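Local coordinates for protein D-glycero-D-manno-heptose 1-phosphate kinase (Bacteroides thetaiotaomicron, PDB 3K85) that probably transfers phosphate from ATP to a heptose phosphate, as a sugar kinase of the GHMP family, at residues A[171-174]-A[180-183]; A[318-321]-A[325-328]; A[101-106]-A[117-122]. One frame throughout, in Å; residues are numbered along the deposited sequence.

Contact 1: A[171-174]-A[180-183]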
# COMPACT_ATOMS: atom_id res chain seq x y z
N TYR A 171 -6.16 2.38 -4.29
CA TYR A 171 -7.55 2.46 -3.83
C TYR A 171 -7.66 3.95 -3.61
O TYR A 171 -7.08 4.50 -2.67
CB TYR A 171 -7.73 1.72 -2.51
CG TYR A 171 -9.13 1.73 -1.95
CD1 TYR A 171 -10.12 0.89 -2.47
CD2 TYR A 171 -9.46 2.53 -0.85
CE1 TYR A 171 -11.39 0.84 -1.90
CE2 TYR A 171 -10.73 2.49 -0.28
CZ TYR A 171 -11.69 1.63 -0.82
OH TYR A 171 -12.94 1.58 -0.27
N MSE A 172 -8.36 4.62 -4.51
CA MSE A 172 -8.50 6.06 -4.47
C MSE A 172 -9.83 6.53 -3.92
O MSE A 172 -10.89 5.97 -4.23
CB MSE A 172 -8.31 6.64 -5.87
CG MSE A 172 -7.21 5.94 -6.66
SE MSE A 172 -6.84 6.72 -8.39
CE MSE A 172 -4.89 6.60 -8.35
N GLU A 173 -9.76 7.57 -3.09
CA GLU A 173 -10.95 8.14 -2.50
C GLU A 173 -11.13 9.52 -3.11
O GLU A 173 -10.31 10.41 -2.91
CB GLU A 173 -10.78 8.25 -0.98
CG GLU A 173 -10.87 6.90 -0.28
CD GLU A 173 -10.48 6.96 1.20
OE1 GLU A 173 -9.27 6.93 1.50
OE2 GLU A 173 -11.39 7.04 2.05
N PHE A 174 -12.17 9.66 -3.92
CA PHE A 174 -12.48 10.93 -4.57
C PHE A 174 -13.62 11.48 -3.73
O PHE A 174 -14.80 11.27 -4.01
CB PHE A 174 -12.91 10.68 -6.01
CG PHE A 174 -11.80 10.15 -6.87
CD1 PHE A 174 -10.79 10.99 -7.32
CD2 PHE A 174 -11.73 8.79 -7.19
CE1 PHE A 174 -9.72 10.50 -8.07
CE2 PHE A 174 -10.67 8.29 -7.93
CZ PHE A 174 -9.66 9.15 -8.38
N VAL A 180 -8.85 14.42 -2.83
CA VAL A 180 -8.48 13.09 -3.30
C VAL A 180 -7.41 12.43 -2.44
O VAL A 180 -6.42 13.06 -2.09
CB VAL A 180 -7.97 13.11 -4.75
CG1 VAL A 180 -6.79 14.04 -4.87
CG2 VAL A 180 -7.58 11.71 -5.19
N ILE A 181 -7.63 11.16 -2.11
CA ILE A 181 -6.68 10.41 -1.31
C ILE A 181 -6.30 9.14 -2.06
O ILE A 181 -7.17 8.37 -2.46
CB ILE A 181 -7.26 9.99 0.06
CG1 ILE A 181 -7.90 11.20 0.76
CG2 ILE A 181 -6.17 9.40 0.93
CD1 ILE A 181 -6.99 12.41 0.83
N VAL A 182 -5.01 8.93 -2.25
CA VAL A 182 -4.55 7.73 -2.92
C VAL A 182 -3.90 6.79 -1.90
O VAL A 182 -2.90 7.15 -1.27
CB VAL A 182 -3.52 8.05 -4.02
CG1 VAL A 182 -3.05 6.78 -4.70
CG2 VAL A 182 -4.15 8.99 -5.04
N ASN A 183 -4.50 5.63 -1.70
CA ASN A 183 -3.95 4.63 -0.78
C ASN A 183 -3.13 3.67 -1.64
O ASN A 183 -3.68 2.75 -2.24
CB ASN A 183 -5.09 3.88 -0.08
CG ASN A 183 -5.91 4.77 0.82
OD1 ASN A 183 -5.52 5.07 1.95
ND2 ASN A 183 -7.06 5.22 0.32

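Contact 2: A[318-321]-A[325-328]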
# COMPACT_ATOMS: atom_id res chain seq x y z
N ALA A 318 -9.75 -19.33 -28.06
CA ALA A 318 -11.08 -19.17 -28.63
C ALA A 318 -11.31 -17.73 -29.07
O ALA A 318 -11.68 -17.48 -30.21
CB ALA A 318 -12.13 -19.58 -27.62
N LEU A 319 -11.07 -16.78 -28.16
CA LEU A 319 -11.26 -15.37 -28.46
C LEU A 319 -10.41 -14.89 -29.64
O LEU A 319 -10.90 -14.15 -30.50
CB LEU A 319 -10.98 -14.50 -27.23
CG LEU A 319 -11.95 -14.58 -26.04
CD1 LEU A 319 -11.49 -13.66 -24.93
CD2 LEU A 319 -13.36 -14.20 -26.49
N ASN A 320 -9.14 -15.30 -29.69
CA ASN A 320 -8.27 -14.88 -30.79
C ASN A 320 -8.80 -15.40 -32.12
O ASN A 320 -8.43 -14.90 -33.18
CB ASN A 320 -6.83 -15.37 -30.57
CG ASN A 320 -6.06 -14.52 -29.58
OD1 ASN A 320 -6.35 -14.53 -28.38
ND2 ASN A 320 -5.08 -13.77 -30.07
N ASN A 321 -9.67 -16.41 -32.05
CA ASN A 321 -10.27 -16.97 -33.25
C ASN A 321 -11.44 -16.09 -33.68
O ASN A 321 -12.13 -16.40 -34.65
CB ASN A 321 -10.75 -18.40 -33.02
CG ASN A 321 -9.68 -19.43 -33.35
OD1 ASN A 321 -8.99 -19.32 -34.37
ND2 ASN A 321 -9.56 -20.45 -32.51
N PHE A 325 -8.45 -9.29 -31.17
CA PHE A 325 -7.26 -9.92 -30.61
C PHE A 325 -7.16 -9.78 -29.09
O PHE A 325 -7.73 -8.86 -28.50
CB PHE A 325 -5.99 -9.35 -31.24
CG PHE A 325 -5.78 -7.87 -31.01
CD1 PHE A 325 -4.54 -7.29 -31.24
CD2 PHE A 325 -6.83 -7.05 -30.59
CE1 PHE A 325 -4.34 -5.92 -31.07
CE2 PHE A 325 -6.65 -5.68 -30.42
CZ PHE A 325 -5.39 -5.11 -30.65
N VAL A 326 -6.45 -10.71 -28.47
CA VAL A 326 -6.25 -10.67 -27.04
C VAL A 326 -4.93 -9.94 -26.79
O VAL A 326 -3.91 -10.26 -27.39
CB VAL A 326 -6.19 -12.10 -26.44
CG1 VAL A 326 -5.53 -12.07 -25.06
CG2 VAL A 326 -7.60 -12.65 -26.32
N MSE A 327 -4.97 -8.95 -25.92
CA MSE A 327 -3.80 -8.16 -25.60
C MSE A 327 -3.11 -8.66 -24.33
O MSE A 327 -3.64 -8.54 -23.23
CB MSE A 327 -4.19 -6.68 -25.44
CG MSE A 327 -3.03 -5.74 -25.12
SE MSE A 327 -1.57 -5.81 -26.42
CE MSE A 327 -2.01 -4.24 -27.48
N PRO A 328 -1.91 -9.24 -24.48
CA PRO A 328 -1.16 -9.75 -23.33
C PRO A 328 -0.64 -8.59 -22.49
O PRO A 328 -0.20 -7.57 -23.02
CB PRO A 328 -0.04 -10.55 -23.99
CG PRO A 328 0.22 -9.77 -25.23
CD PRO A 328 -1.18 -9.49 -25.74

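Contact 3: A[101-106]-A[117-122]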
# COMPACT_ATOMS: atom_id res chain seq x y z
N ILE A 101 10.42 17.21 -29.63
CA ILE A 101 9.68 16.32 -28.74
C ILE A 101 8.99 15.19 -29.50
O ILE A 101 8.23 15.44 -30.44
CB ILE A 101 8.64 17.12 -27.90
CG1 ILE A 101 7.90 16.17 -26.96
CG2 ILE A 101 7.68 17.87 -28.81
CD1 ILE A 101 6.86 16.85 -26.09
N THR A 102 9.27 13.96 -29.09
CA THR A 102 8.70 12.78 -29.74
C THR A 102 7.68 12.09 -28.86
O THR A 102 7.84 12.01 -27.65
CB THR A 102 9.80 11.80 -30.10
OG1 THR A 102 10.72 12.47 -30.96
CG2 THR A 102 9.23 10.58 -30.80
N THR A 103 6.64 11.54 -29.46
CA THR A 103 5.60 10.92 -28.67
C THR A 103 4.91 9.73 -29.30
O THR A 103 4.60 9.75 -30.49
CB THR A 103 4.52 11.99 -28.35
OG1 THR A 103 5.03 12.92 -27.39
CG2 THR A 103 3.30 11.36 -27.80
N TYR A 104 4.69 8.68 -28.52
CA TYR A 104 3.97 7.51 -29.00
C TYR A 104 3.38 6.72 -27.84
O TYR A 104 3.88 6.79 -26.72
CB TYR A 104 4.83 6.63 -29.94
CG TYR A 104 5.87 5.74 -29.31
CD1 TYR A 104 5.55 4.46 -28.86
CD2 TYR A 104 7.20 6.17 -29.19
CE1 TYR A 104 6.52 3.61 -28.31
CE2 TYR A 104 8.18 5.34 -28.64
CZ TYR A 104 7.84 4.06 -28.20
OH TYR A 104 8.80 3.25 -27.63
N ASN A 105 2.29 6.01 -28.12
CA ASN A 105 1.56 5.24 -27.12
C ASN A 105 1.45 3.79 -27.57
O ASN A 105 1.60 3.50 -28.75
CB ASN A 105 0.16 5.86 -26.98
CG ASN A 105 -0.50 5.56 -25.64
OD1 ASN A 105 -0.92 4.42 -25.39
ND2 ASN A 105 -0.59 6.57 -24.78
N ASP A 106 1.20 2.88 -26.63
CA ASP A 106 1.06 1.46 -26.96
C ASP A 106 -0.41 1.09 -27.12
O ASP A 106 -0.74 -0.08 -27.34
CB ASP A 106 1.67 0.56 -25.87
CG ASP A 106 3.18 0.60 -25.84
OD1 ASP A 106 3.80 0.76 -26.92
OD2 ASP A 106 3.77 0.45 -24.74
N SER A 117 -5.06 10.52 -20.67
CA SER A 117 -4.55 10.97 -19.38
C SER A 117 -3.13 10.45 -19.14
O SER A 117 -2.26 11.16 -18.64
CB SER A 117 -5.48 10.51 -18.27
OG SER A 117 -6.81 10.95 -18.53
N THR A 118 -2.89 9.19 -19.51
CA THR A 118 -1.57 8.62 -19.33
C THR A 118 -0.55 9.43 -20.11
O THR A 118 0.52 9.76 -19.57
CB THR A 118 -1.54 7.15 -19.80
OG1 THR A 118 -2.24 6.35 -18.84
CG2 THR A 118 -0.12 6.65 -19.92
N MSE A 119 -0.89 9.79 -21.35
CA MSE A 119 0.04 10.57 -22.18
C MSE A 119 0.30 11.97 -21.64
O MSE A 119 1.44 12.47 -21.71
CB MSE A 119 -0.47 10.66 -23.63
CG MSE A 119 0.41 11.55 -24.52
SE MSE A 119 2.29 11.00 -24.63
CE MSE A 119 2.00 9.37 -25.65
N VAL A 120 -0.74 12.63 -21.13
CA VAL A 120 -0.59 13.97 -20.55
C VAL A 120 0.38 13.87 -19.36
O VAL A 120 1.30 14.68 -19.22
CB VAL A 120 -1.95 14.53 -20.05
CG1 VAL A 120 -1.72 15.80 -19.23
CG2 VAL A 120 -2.85 14.84 -21.24
N VAL A 121 0.20 12.85 -18.52
CA VAL A 121 1.09 12.66 -17.38
C VAL A 121 2.51 12.44 -17.88
O VAL A 121 3.45 13.07 -17.41
CB VAL A 121 0.67 11.42 -16.53
CG1 VAL A 121 1.70 11.17 -15.40
CG2 VAL A 121 -0.74 11.65 -15.95
N CYS A 122 2.66 11.56 -18.86
CA CYS A 122 3.97 11.28 -19.43
C CYS A 122 4.63 12.56 -19.93
O CYS A 122 5.78 12.85 -19.61
CB CYS A 122 3.84 10.27 -20.59
SG CYS A 122 5.42 9.85 -21.33

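Contact 1: A[171-174]-A[180-183]
The Tyr171 ring is met at its edge, near its own plane, by the amide nitrogen of Asn183, with CD2 3.8 Å from ND2; the amide is turned 48° from the ring, so the two lie side by side without stacking. Lys243 of the same chain makes a cation-pi contact with this ring. The Phe174 ring takes CG2 of Val180 obliquely at CE1, 3.8 Å away. On this same face of the sheet CE of Met172 rests between both methyls of Val182, and Tyr162 from helix 159-166 packs against Met172, Val180 and Val182. The opposite face carries Tyr171, Glu173, Ile181 and Asn183. With CG of Asn183 beside its backbone N (chi1 -65°), the amide folds back over the neighbouring strand and spends both N-H groups there. ND2 gives one to Tyr171 O at 3.1 Å and the other to Glu173 OE1 at 3.0 Å, the latter arriving on the anti side of the carboxylate and 31° out of its plane. Tyr171 O is thus gripped twice, since Asn183 N also reaches it, at 3.0 Å, from the other face of the carbonyl. Lys243 of the second subunit donates to Asn183 OD1, pinning the far side of the amide. A leucine in place of Asn183 would probably leave Glu173 OE1 without this donor and the second subunit's Lys243 without its acceptor. Glu173 and Ile181 exchange backbone bonds in both directions, Glu173 N reaching Ile181 O at 2.8 Å. This is an antiparallel beta hairpin: strand 169-175 pairs on its other side with strand 30-37, while strand 179-185 brings Ile181 and Asn183 to the subunit interface.

Contact 2: A[318-321]-A[325-328]
Val326 lays CG2 against CB of Leu319, 4.0 Å away, where the chain comes back past the last part of helix 309-320. That methyl stands beside the valine's own backbone N, and this rotation turns it to the helix. The Asn320 side chain crosses Val326 at about a right angle, its CG 4.0 Å from both CB and N of the valine, and forms one flank of the contact. Leu319 and Val326 meet by van der Waals contact. The two backbones come closest at Asn320 and Phe325, whose CA atoms are 5.1 Å apart. On the helix side, Asn321 N donates to Ala318 O at 2.9 Å, an i to i+3 bond at the end of the helix. Phe325 and Met327 point away from the helix, whereas Val326 points toward it, where Val200 and Tyr202 also pack on it. Leu319 shares Tyr202 and touches Ala284 as well. Backbone bonds from Phe325 to Phe203 and from Met327 to Leu201 tie the returning chain to strand 199-202 and the residue after it. The result is a helix laid on a small antiparallel sheet, the alpha/beta layering characteristic of the GHMP kinase C-terminal domain.

Contact 3: A[101-106]-A[117-122]
Met119, a selenomethionine, leaves helix 115-131 with CB directed at strand 99-105; CG lies anti to the backbone N (chi1 176°), carrying the chain on toward the strand. CB and CG only bridge the gap; contact begins at SE, 3.3 Å from CG2 of Thr103. Bends at chi2 and chi3 then carry CE to the strand. There it meets Thr103 CG2 tip to tip at 3.2 Å. Both approaches to this methyl are unusually short, so the exact spacing is doubtful. CE also lies 3.4 Å from Tyr104 O and 3.9 Å from Asn105 ND2. Asn105 runs past Met119 in the opposite direction, coming from the strand as the methionine comes from the helix. Its OD1 accepts from Ala107 N, but ND2 is buried with no polar partner in the model, and CE of Met119 is its neighbour across the contact. Ala41 and Asp59 also border Met119. One long side chain therefore spans most of the 9.8 Å between the axes of the strand and helix segments, which run at 150° to each other. The glycine-rich GHMP kinase signature, with its Gly-Leu-Gly and serine pair, runs from the linking residues into the start of the helix, ending at Ser117. As in relatives, this loop probably wraps the phosphates of ATP, and the contact joins the strand before it to the helix after it, within the N-terminal domain.

How the contacts relate
Contacts 1 and 3 belong to one mixed sheet. Strand 99-105 of contact 3 leads through strands 39-47, 4-15 and 30-37 to the hairpin of contact 1, and their centres stand 24 Å apart on opposite sides of the chain's centre. Helix 159-166 packs against both. Contact 2 lies beside the small antiparallel sheet, at its edge strand 199-202, with its centre 33 Å from that of contact 1 and 26 Å from that of contact 3. Even so, the nearest atoms of contacts 2 and 3 come within about 4 Å, where Met327 approaches Asp106 just ahead of the probable ATP loop. Contact 1 alone reaches the second subunit.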